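Local coordinates for flavodoxin (Bacteroides uniformis, PDB 4J8P), which binds flavin mononucleotide in a flavodoxin-like fold and probably serves as an electron-transfer or redox flavoprotein, at residues L9-S14 / Y35-A40; P68-K73 / P95-T100. One frame throughout, in Å; residues are numbered along the deposited sequence. Where two conformers were deposited one is given.

Contact 1 of 2, residues L9-S14 / Y35-A40. With FMN (flavin mononucleotide), chain B; SO4 (sulfate ion), chain K.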
ATOM      1  N   LEU A   9      -9.277  -2.629  -8.012  1.00 19.41           N
ATOM      2  CA  LEU A   9      -8.795  -3.352  -6.842  1.00 18.14           C
ATOM      3  C   LEU A   9      -8.320  -2.348  -5.823  1.00 19.74           C
ATOM      4  O   LEU A   9      -7.616  -1.424  -6.211  1.00 19.51           O
ATOM      5  CB  LEU A   9      -7.624  -4.291  -7.235  1.00 18.21           C
ATOM      6  CG  LEU A   9      -7.023  -5.139  -6.084  1.00 21.19           C
ATOM      7  CD1 LEU A   9      -8.064  -6.143  -5.552  1.00 21.53           C
ATOM      8  CD2 LEU A   9      -5.769  -5.906  -6.546  1.00 21.64           C
ATOM      9  N   VAL A  10      -8.686  -2.508  -4.524  1.00 17.02           N
ATOM     10  CA  VAL A  10      -8.114  -1.657  -3.474  1.00 16.54           C
ATOM     11  C   VAL A  10      -7.323  -2.610  -2.605  1.00 19.81           C
ATOM     12  O   VAL A  10      -7.923  -3.354  -1.818  1.00 19.79           O
ATOM     13  CB  VAL A  10      -9.152  -0.825  -2.692  1.00 19.49           C
ATOM     14  CG1 VAL A  10      -8.512  -0.063  -1.531  1.00 19.92           C
ATOM     15  CG2 VAL A  10      -9.880   0.127  -3.633  1.00 19.37           C
ATOM     16  N   ALA A  11      -6.004  -2.662  -2.825  1.00 16.72           N
ATOM     17  CA  ALA A  11      -5.089  -3.512  -2.074  1.00 16.91           C
ATOM     18  C   ALA A  11      -4.448  -2.698  -0.967  1.00 17.75           C
ATOM     19  O   ALA A  11      -4.161  -1.510  -1.171  1.00 17.88           O
ATOM     20  CB  ALA A  11      -4.022  -4.063  -3.003  1.00 17.24           C
ATOM     21  N   TYR A  12      -4.265  -3.290   0.209  1.00 16.35           N
ATOM     22  CA  TYR A  12      -3.653  -2.505   1.282  1.00 16.10           C
ATOM     23  C   TYR A  12      -2.899  -3.383   2.239  1.00 16.54           C
ATOM     24  O   TYR A  12      -3.275  -4.551   2.438  1.00 15.61           O
ATOM     25  CB  TYR A  12      -4.732  -1.712   2.078  1.00 18.05           C
ATOM     26  CG  TYR A  12      -5.540  -2.606   2.973  1.00 18.85           C
ATOM     27  CD1 TYR A  12      -6.619  -3.329   2.474  1.00 19.97           C
ATOM     28  CD2 TYR A  12      -5.186  -2.794   4.308  1.00 20.56           C
ATOM     29  CE1 TYR A  12      -7.307  -4.236   3.272  1.00 22.14           C
ATOM     30  CE2 TYR A  12      -5.862  -3.703   5.111  1.00 21.13           C
ATOM     31  CZ  TYR A  12      -6.936  -4.399   4.595  1.00 23.58           C
ATOM     32  OH  TYR A  12      -7.667  -5.259   5.364  1.00 27.80           O
ATOM     33  N   PHE A  13      -1.880  -2.784   2.875  1.00 14.28           N
ATOM     34  CA  PHE A  13      -1.192  -3.420   3.996  1.00 14.69           C
ATOM     35  C   PHE A  13      -1.486  -2.577   5.256  1.00 17.07           C
ATOM     36  O   PHE A  13      -1.436  -1.334   5.202  1.00 15.63           O
ATOM     37  CB  PHE A  13       0.326  -3.524   3.732  1.00 16.04           C
ATOM     38  CG  PHE A  13       1.140  -3.829   4.965  1.00 16.72           C
ATOM     39  CD1 PHE A  13       1.060  -5.073   5.587  1.00 17.85           C
ATOM     40  CD2 PHE A  13       2.007  -2.876   5.491  1.00 18.09           C
ATOM     41  CE1 PHE A  13       1.798  -5.336   6.751  1.00 18.73           C
ATOM     42  CE2 PHE A  13       2.770  -3.151   6.637  1.00 18.75           C
ATOM     43  CZ  PHE A  13       2.672  -4.385   7.249  1.00 17.72           C
ATOM     44  N   SER A  14      -1.742  -3.253   6.405  1.00 16.69           N
ATOM     45  CA  SER A  14      -1.993  -2.501   7.624  1.00 16.78           C
ATOM     46  C   SER A  14      -1.538  -3.339   8.799  1.00 20.05           C
ATOM     47  O   SER A  14      -1.953  -4.498   8.904  1.00 20.34           O
ATOM     48  CB  SER A  14      -3.485  -2.171   7.730  1.00 17.29           C
ATOM     49  OG  SER A  14      -3.804  -1.410   8.888  1.00 18.80           O
ATOM     50  N   TYR A  35      -8.973  -5.830  -0.800  1.00 22.43           N
ATOM     51  CA  TYR A  35      -7.983  -6.895  -0.781  1.00 21.65           C
ATOM     52  C   TYR A  35      -6.871  -6.585   0.207  1.00 23.05           C
ATOM     53  O   TYR A  35      -6.234  -5.547   0.077  1.00 21.08           O
ATOM     54  CB  TYR A  35      -7.385  -7.089  -2.192  1.00 23.15           C
ATOM     55  CG  TYR A  35      -6.272  -8.108  -2.217  1.00 23.46           C
ATOM     56  CD1 TYR A  35      -6.551  -9.472  -2.246  1.00 26.22           C
ATOM     57  CD2 TYR A  35      -4.936  -7.717  -2.095  1.00 24.05           C
ATOM     58  CE1 TYR A  35      -5.537 -10.419  -2.176  1.00 26.66           C
ATOM     59  CE2 TYR A  35      -3.917  -8.657  -2.008  1.00 25.07           C
ATOM     60  CZ  TYR A  35      -4.217 -10.008  -2.058  1.00 29.77           C
ATOM     61  OH  TYR A  35      -3.220 -10.940  -1.969  1.00 32.83           O
ATOM     62  N   GLU A  36      -6.582  -7.515   1.128  1.00 20.19           N
ATOM     63  CA  GLU A  36      -5.497  -7.268   2.068  1.00 19.10           C
ATOM     64  C   GLU A  36      -4.206  -7.939   1.625  1.00 20.45           C
ATOM     65  O   GLU A  36      -4.186  -9.140   1.351  1.00 22.18           O
ATOM     66  CB  GLU A  36      -5.903  -7.771   3.464  1.00 19.67           C
ATOM     67  CG  GLU A  36      -4.856  -7.453   4.527  1.00 18.70           C
ATOM     68  CD  GLU A  36      -5.231  -7.836   5.945  1.00 29.74           C
ATOM     69  OE1 GLU A  36      -6.181  -8.636   6.139  1.00 27.38           O
ATOM     70  OE2 GLU A  36      -4.513  -7.391   6.863  1.00 22.11           O
ATOM     71  N   ILE A  37      -3.105  -7.163   1.621  1.00 16.45           N
ATOM     72  CA  ILE A  37      -1.755  -7.629   1.389  1.00 16.68           C
ATOM     73  C   ILE A  37      -1.310  -8.217   2.682  1.00 21.51           C
ATOM     74  O   ILE A  37      -1.181  -7.507   3.698  1.00 19.47           O
ATOM     75  CB  ILE A  37      -0.829  -6.485   0.925  1.00 17.38           C
ATOM     76  CG1 ILE A  37      -1.344  -5.860  -0.376  1.00 17.18           C
ATOM     77  CG2 ILE A  37       0.647  -6.999   0.799  1.00 18.27           C
ATOM     78  CD1 ILE A  37      -0.649  -4.513  -0.704  1.00 16.68           C
ATOM     79  N   GLN A  38      -1.154  -9.538   2.665  1.00 21.80           N
ATOM     80  CA  GLN A  38      -0.908 -10.347   3.857  1.00 22.52           C
ATOM     81  C   GLN A  38       0.547 -10.799   3.996  1.00 26.46           C
ATOM     82  O   GLN A  38       1.008 -11.570   3.159  1.00 23.49           O
ATOM     83  CB  GLN A  38      -1.776 -11.618   3.764  1.00 23.76           C
ATOM     84  CG  GLN A  38      -3.277 -11.392   3.566  1.00 38.54           C
ATOM     85  CD  GLN A  38      -4.001 -11.104   4.858  1.00 44.25           C
ATOM     86  OE1 GLN A  38      -3.481 -11.266   5.967  1.00 36.30           O
ATOM     87  NE2 GLN A  38      -5.254 -10.735   4.736  1.00 37.44           N
ATOM     88  N   PRO A  39       1.227 -10.444   5.089  1.00 24.44           N
ATOM     89  CA  PRO A  39       2.560 -11.007   5.333  1.00 22.78           C
ATOM     90  C   PRO A  39       2.483 -12.490   5.735  1.00 24.40           C
ATOM     91  O   PRO A  39       1.541 -12.884   6.445  1.00 24.58           O
ATOM     92  CB  PRO A  39       3.087 -10.203   6.548  1.00 24.18           C
ATOM     93  CG  PRO A  39       1.985  -9.303   6.958  1.00 28.46           C
ATOM     94  CD  PRO A  39       0.757  -9.592   6.198  1.00 26.06           C
ATOM     95  N   ALA A  40       3.505 -13.289   5.382  1.00 20.76           N
ATOM     96  CA  ALA A  40       3.602 -14.686   5.852  1.00 22.06           C
ATOM     97  C   ALA A  40       3.723 -14.677   7.382  1.00 25.87           C
ATOM     98  O   ALA A  40       3.160 -15.536   8.061  1.00 25.09           O
ATOM     99  CB  ALA A  40       4.793 -15.374   5.227  1.00 22.69           C
TER
HETATM  100  N1  FMN B 201       4.711   7.912  10.661  1.00 24.24           N
HETATM  101  C2  FMN B 201       5.246   9.020  10.053  1.00 24.36           C
HETATM  102  O2  FMN B 201       4.671  10.113  10.055  1.00 24.39           O
HETATM  103  N3  FMN B 201       6.522   8.948   9.479  1.00 22.66           N
HETATM  104  C4  FMN B 201       7.354   7.841   9.493  1.00 23.56           C
HETATM  105  O4  FMN B 201       8.431   7.877   8.896  1.00 22.99           O
HETATM  106  C4A FMN B 201       6.812   6.695  10.221  1.00 23.72           C
HETATM  107  N5  FMN B 201       7.589   5.645  10.401  1.00 21.98           N
HETATM  108  C5A FMN B 201       7.066   4.558  11.090  1.00 24.14           C
HETATM  109  C6  FMN B 201       7.862   3.412  11.231  1.00 21.57           C
HETATM  110  C7  FMN B 201       7.367   2.255  11.820  1.00 23.84           C
HETATM  111  C7M FMN B 201       8.216   1.011  11.823  1.00 23.91           C
HETATM  112  C8  FMN B 201       6.048   2.243  12.317  1.00 22.58           C
HETATM  113  C8M FMN B 201       5.443   0.996  12.908  1.00 23.41           C
HETATM  114  C9  FMN B 201       5.267   3.387  12.203  1.00 23.36           C
HETATM  115  C9A FMN B 201       5.748   4.545  11.588  1.00 24.88           C
HETATM  116  N10 FMN B 201       4.950   5.716  11.406  1.00 24.16           N
HETATM  117  C10 FMN B 201       5.452   6.807  10.747  1.00 21.58           C
HETATM  118  C1' FMN B 201       3.558   5.717  11.914  1.00 23.41           C
HETATM  119  C2' FMN B 201       2.572   5.058  10.949  1.00 22.81           C
HETATM  120  O2' FMN B 201       2.767   5.474   9.598  1.00 19.09           O
HETATM  121  C3' FMN B 201       1.112   5.330  11.316  1.00 21.74           C
HETATM  122  O3' FMN B 201       0.914   5.105  12.718  1.00 22.78           O
HETATM  123  C4' FMN B 201       0.144   4.499  10.468  1.00 21.68           C
HETATM  124  O4' FMN B 201      -1.121   5.160  10.462  1.00 25.51           O
HETATM  125  C5' FMN B 201      -0.008   3.094  11.026  1.00 22.98           C
HETATM  126  O5' FMN B 201      -0.862   2.409  10.104  1.00 20.67           O
HETATM  127  P   FMN B 201      -1.393   0.947  10.282  1.00 18.70           P
HETATM  128  O1P FMN B 201      -0.326  -0.078  10.358  1.00 18.36           O
HETATM  129  O2P FMN B 201      -2.303   0.769   9.092  1.00 17.29           O
HETATM  130  O3P FMN B 201      -2.265   0.945  11.542  1.00 23.58           O
HETATM  131  S   SO4 K 210      -5.124 -13.870  -0.840  0.50 24.05           S
HETATM  132  O1  SO4 K 210      -5.140 -15.320  -1.069  0.50 22.82           O
HETATM  133  O2  SO4 K 210      -6.495 -13.378  -0.609  0.50 21.24           O
HETATM  134  O3  SO4 K 210      -4.337 -13.516   0.328  0.50 28.26           O
HETATM  135  O4  SO4 K 210      -4.468 -13.257  -2.008  0.50 27.37           O
HETATM  136  O   HOH W   1      -2.114  -6.213   6.067  1.00 17.85           O

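Contact 2 of 2, residues P68-K73 / P95-T100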
ATOM      1  N   PRO A  68       9.721  -8.957   2.440  1.00 17.45           N
ATOM      2  CA  PRO A  68       8.971  -9.864   3.333  1.00 17.67           C
ATOM      3  C   PRO A  68       8.035 -10.741   2.527  1.00 18.98           C
ATOM      4  O   PRO A  68       7.320 -10.254   1.641  1.00 18.62           O
ATOM      5  CB  PRO A  68       8.173  -8.895   4.229  1.00 18.32           C
ATOM      6  CG  PRO A  68       9.052  -7.660   4.265  1.00 21.84           C
ATOM      7  CD  PRO A  68       9.557  -7.540   2.849  1.00 18.28           C
ATOM      8  N   ALA A  69       8.049 -12.052   2.819  1.00 17.43           N
ATOM      9  CA  ALA A  69       7.212 -12.966   2.047  1.00 17.64           C
ATOM     10  C   ALA A  69       5.721 -12.719   2.291  1.00 20.12           C
ATOM     11  O   ALA A  69       5.319 -12.301   3.390  1.00 19.09           O
ATOM     12  CB  ALA A  69       7.562 -14.402   2.390  1.00 19.58           C
ATOM     13  N   LEU A  70       4.901 -13.011   1.258  1.00 18.88           N
ATOM     14  CA  LEU A  70       3.446 -12.909   1.378  1.00 18.92           C
ATOM     15  C   LEU A  70       2.867 -14.217   1.936  1.00 21.74           C
ATOM     16  O   LEU A  70       3.413 -15.309   1.679  1.00 21.78           O
ATOM     17  CB  LEU A  70       2.803 -12.642   0.011  1.00 18.73           C
ATOM     18  CG  LEU A  70       3.282 -11.403  -0.726  1.00 22.78           C
ATOM     19  CD1 LEU A  70       2.615 -11.309  -2.106  1.00 23.69           C
ATOM     20  CD2 LEU A  70       3.018 -10.162   0.086  1.00 24.10           C
ATOM     21  N   TYR A  71       1.688 -14.157   2.587  1.00 21.58           N
ATOM     22  CA  TYR A  71       1.042 -15.334   3.172  1.00 23.07           C
ATOM     23  C   TYR A  71       0.620 -16.347   2.101  1.00 26.28           C
ATOM     24  O   TYR A  71       0.729 -17.558   2.326  1.00 26.68           O
ATOM     25  CB  TYR A  71      -0.160 -14.894   4.016  1.00 25.61           C
ATOM     26  CG  TYR A  71      -0.815 -15.955   4.864  1.00 27.48           C
ATOM     27  CD1 TYR A  71      -0.186 -16.457   6.001  1.00 29.89           C
ATOM     28  CD2 TYR A  71      -2.084 -16.446   4.553  1.00 29.30           C
ATOM     29  CE1 TYR A  71      -0.795 -17.425   6.799  1.00 31.81           C
ATOM     30  CE2 TYR A  71      -2.697 -17.422   5.341  1.00 31.21           C
ATOM     31  CZ  TYR A  71      -2.050 -17.907   6.464  1.00 34.94           C
ATOM     32  OH  TYR A  71      -2.639 -18.849   7.271  1.00 37.38           O
ATOM     33  N   SER A  72       0.163 -15.838   0.936  1.00 25.24           N
ATOM     34  CA  SER A  72      -0.278 -16.684  -0.173  0.60 25.48           C
ATOM     35  C   SER A  72       0.174 -16.115  -1.493  1.00 27.65           C
ATOM     36  O   SER A  72       0.431 -14.905  -1.597  1.00 25.78           O
ATOM     37  CB  SER A  72      -1.804 -16.816  -0.170  0.60 28.64           C
ATOM     38  OG  SER A  72      -2.287 -17.438   1.013  0.60 35.78           O
ATOM     39  N   LYS A  73       0.260 -16.990  -2.528  1.00 27.75           N
ATOM     40  CA  LYS A  73       0.635 -16.479  -3.828  1.00 28.66           C
ATOM     41  C   LYS A  73      -0.494 -15.574  -4.297  1.00 30.71           C
ATOM     42  O   LYS A  73      -1.650 -15.753  -3.882  1.00 28.12           O
ATOM     43  CB  LYS A  73       0.980 -17.599  -4.837  1.00 34.47           C
ATOM     44  CG  LYS A  73      -0.092 -18.002  -5.834  1.00 31.42           C
ATOM     45  CD  LYS A  73       0.260 -19.305  -6.620  1.00 30.72           C
ATOM     46  CE  LYS A  73       0.834 -20.370  -5.718  1.00 39.93           C
ATOM     47  NZ  LYS A  73       0.769 -21.697  -6.357  1.00 46.72           N
ATOM     48  N   PRO A  95       6.282   0.371   3.434  1.00 15.50           N
ATOM     49  CA  PRO A  95       6.840  -0.876   4.017  1.00 15.55           C
ATOM     50  C   PRO A  95       7.296  -1.824   2.899  1.00 16.01           C
ATOM     51  O   PRO A  95       6.696  -1.866   1.811  1.00 15.97           O
ATOM     52  CB  PRO A  95       5.663  -1.450   4.811  1.00 16.55           C
ATOM     53  CG  PRO A  95       4.828  -0.199   5.177  1.00 16.94           C
ATOM     54  CD  PRO A  95       4.880   0.588   3.857  1.00 15.47           C
ATOM     55  N   ARG A  96       8.357  -2.603   3.154  1.00 15.97           N
ATOM     56  CA  ARG A  96       8.921  -3.464   2.089  1.00 15.08           C
ATOM     57  C   ARG A  96       7.949  -4.518   1.541  1.00 15.33           C
ATOM     58  O   ARG A  96       8.143  -4.968   0.405  1.00 15.75           O
ATOM     59  CB  ARG A  96      10.194  -4.172   2.573  1.00 16.34           C
ATOM     60  CG  ARG A  96      11.240  -3.190   3.147  1.00 19.87           C
ATOM     61  CD  ARG A  96      11.621  -2.073   2.167  1.00 17.34           C
ATOM     62  NE  ARG A  96      12.764  -1.306   2.685  1.00 17.35           N
ATOM     63  CZ  ARG A  96      13.230  -0.180   2.142  1.00 20.76           C
ATOM     64  NH1 ARG A  96      12.621   0.364   1.081  1.00 18.02           N
ATOM     65  NH2 ARG A  96      14.323   0.397   2.634  1.00 21.32           N
ATOM     66  N   ILE A  97       6.929  -4.906   2.307  1.00 14.93           N
ATOM     67  CA  ILE A  97       5.957  -5.881   1.787  1.00 14.62           C
ATOM     68  C   ILE A  97       5.239  -5.286   0.554  1.00 15.59           C
ATOM     69  O   ILE A  97       4.741  -6.027  -0.276  1.00 17.15           O
ATOM     70  CB  ILE A  97       4.985  -6.344   2.872  1.00 17.84           C
ATOM     71  CG1 ILE A  97       4.224  -7.587   2.390  1.00 17.33           C
ATOM     72  CG2 ILE A  97       4.045  -5.184   3.322  1.00 18.82           C
ATOM     73  CD1 ILE A  97       3.351  -8.178   3.423  1.00 20.80           C
ATOM     74  N   ILE A  98       5.190  -3.938   0.424  1.00 14.06           N
ATOM     75  CA  ILE A  98       4.568  -3.342  -0.777  1.00 13.50           C
ATOM     76  C   ILE A  98       5.420  -3.666  -2.000  1.00 16.49           C
ATOM     77  O   ILE A  98       4.868  -3.972  -3.068  1.00 17.79           O
ATOM     78  CB  ILE A  98       4.408  -1.830  -0.562  1.00 15.07           C
ATOM     79  CG1 ILE A  98       3.418  -1.568   0.613  1.00 16.63           C
ATOM     80  CG2 ILE A  98       3.958  -1.126  -1.905  1.00 14.88           C
ATOM     81  CD1 ILE A  98       1.973  -2.247   0.420  1.00 17.15           C
ATOM     82  N   ASN A  99       6.753  -3.657  -1.841  1.00 15.98           N
ATOM     83  CA  ASN A  99       7.641  -4.068  -2.934  1.00 16.35           C
ATOM     84  C   ASN A  99       7.406  -5.560  -3.249  1.00 17.81           C
ATOM     85  O   ASN A  99       7.343  -5.940  -4.421  1.00 18.64           O
ATOM     86  CB  ASN A  99       9.093  -3.817  -2.575  1.00 17.13           C
ATOM     87  CG  ASN A  99       9.356  -2.354  -2.295  1.00 18.68           C
ATOM     88  OD1 ASN A  99       9.342  -1.945  -1.143  1.00 19.87           O
ATOM     89  ND2 ASN A  99       9.620  -1.577  -3.344  1.00 18.15           N
ATOM     90  N   THR A 100       7.260  -6.410  -2.203  1.00 16.72           N
ATOM     91  CA  THR A 100       7.003  -7.824  -2.501  1.00 16.25           C
ATOM     92  C   THR A 100       5.724  -7.971  -3.320  1.00 18.37           C
ATOM     93  O   THR A 100       5.708  -8.714  -4.303  1.00 19.47           O
ATOM     94  CB  THR A 100       6.868  -8.623  -1.198  1.00 16.79           C
ATOM     95  OG1 THR A 100       7.994  -8.345  -0.377  1.00 18.87           O
ATOM     96  CG2 THR A 100       6.803 -10.153  -1.473  1.00 19.22           C
TER

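Contact 1 of 2, residues L9-S14 / Y35-A40
A11 pairs with Y35 and Y12 with E36 in parallel register, the ladder being carried by bonds from Y35 N to V10 O, Y12 N to Y35 O and I37 N to Y12 O. The last is the shortest and straightest, with I37 N 2.7 Å from Y12 O and an N-H...O angle of 167°. These bonds join the outer strand 33-36 to strand 7-12, the two strands of a right-handed beta-alpha-beta unit whose crossover is helix 18-30. On one side of the sheet, CB of A11 meets the edge of the Y35 ring, while L9 CD1 reaches Y35 CB at 3.6 Å. The Y35 hydroxyl leads outward and donates to O4 of a sulfate (OH to O4 2.6 Å), probably from the crystallisation liquor. On the other side, the Y12 ring lies over the E36 backbone: E36 CA makes an off-centre CH-pi contact 4.2 Å from the ring centroid. Chi1 of 74° sets Y12 CG between its own N and carbonyl carbon, swinging the ring towards E36. Past the paired residues, F13 CE1 touches P39 CG at 4.0 Å. A water accepts from S14 N and sits within hydrogen-bonding distance of E36 OE2 and I37 O, which compete with other acceptors for its protons. S14 OG donates to FMN O2P (2.7 Å); the strand pairing, with the water at S14 N, probably helps hold S14 where it meets the phosphate.

Contact 2 of 2, residues P68-K73 / P95-T100
P68 packs against the first turn of helix 96-102 at short range: its CD lies 3.4 Å from R96 CB, and its CG sits 4.0 Å from I97 N. The same proline presents its carbonyl to T100, whose OG1 donates to P68 O at 2.9 Å. The donor approaches from the side, with a C=O...O angle of 129° and a tilt of 33° from the carbonyl plane. A chi1 of -52° puts OG1 beside the backbone N of T100 and turns CG2 towards L70, where it comes 3.8 Å from CG of L70. Replacing T100 by a valine would probably leave P68 O without this side-chain donor and weaken the hold of the loop on the helix. In the flavodoxin-like fold, helix 96-102 follows strand 80-88 and covers one face of the parallel sheet; residues 68-73, part of the long loop before that strand, meet the helix through P68 and L70. Helix 96-102 is tied further by R96 NE, which donates to E60 O, and by N99 ND2, which bonds to Y134 OH. Towards solvent the contact thins. L70, partly exposed, still reaches back with CD2 to I97 CG1 at 3.7 Å, the two side chains meeting at a slant, but its backbone O is hydrogen-bonded to a glycerol probably carried over from crystallisation. The CB of A69 points away from the helix, and beyond L70 the chain leaves the helix, held instead by backbone bonds to residues 35-40.

Both contacts are largely buried, though Y35 and E36 of contact 1 are partly exposed. Contact 1 lies deeper, its centre about 7 Å from the centre of the chain, against about 11 Å for the centre of contact 2. Contact 1 pairs the edge strand 33-36 with strand 7-12 and depends mainly on backbone hydrogen bonds, whereas contact 2 joins a loop to a helix through apolar packing and one side-chain hydrogen bond. The two meet directly. Q38 O is probably hydrogen-bonded to Y71 N (2.7 Å). A second probable bond links A40 N to A69 O (2.9 Å). Helix 96-102 serves both, since I97 also touches F13 and I98 touches I37. Only contact 1 includes a residue of the FMN pocket.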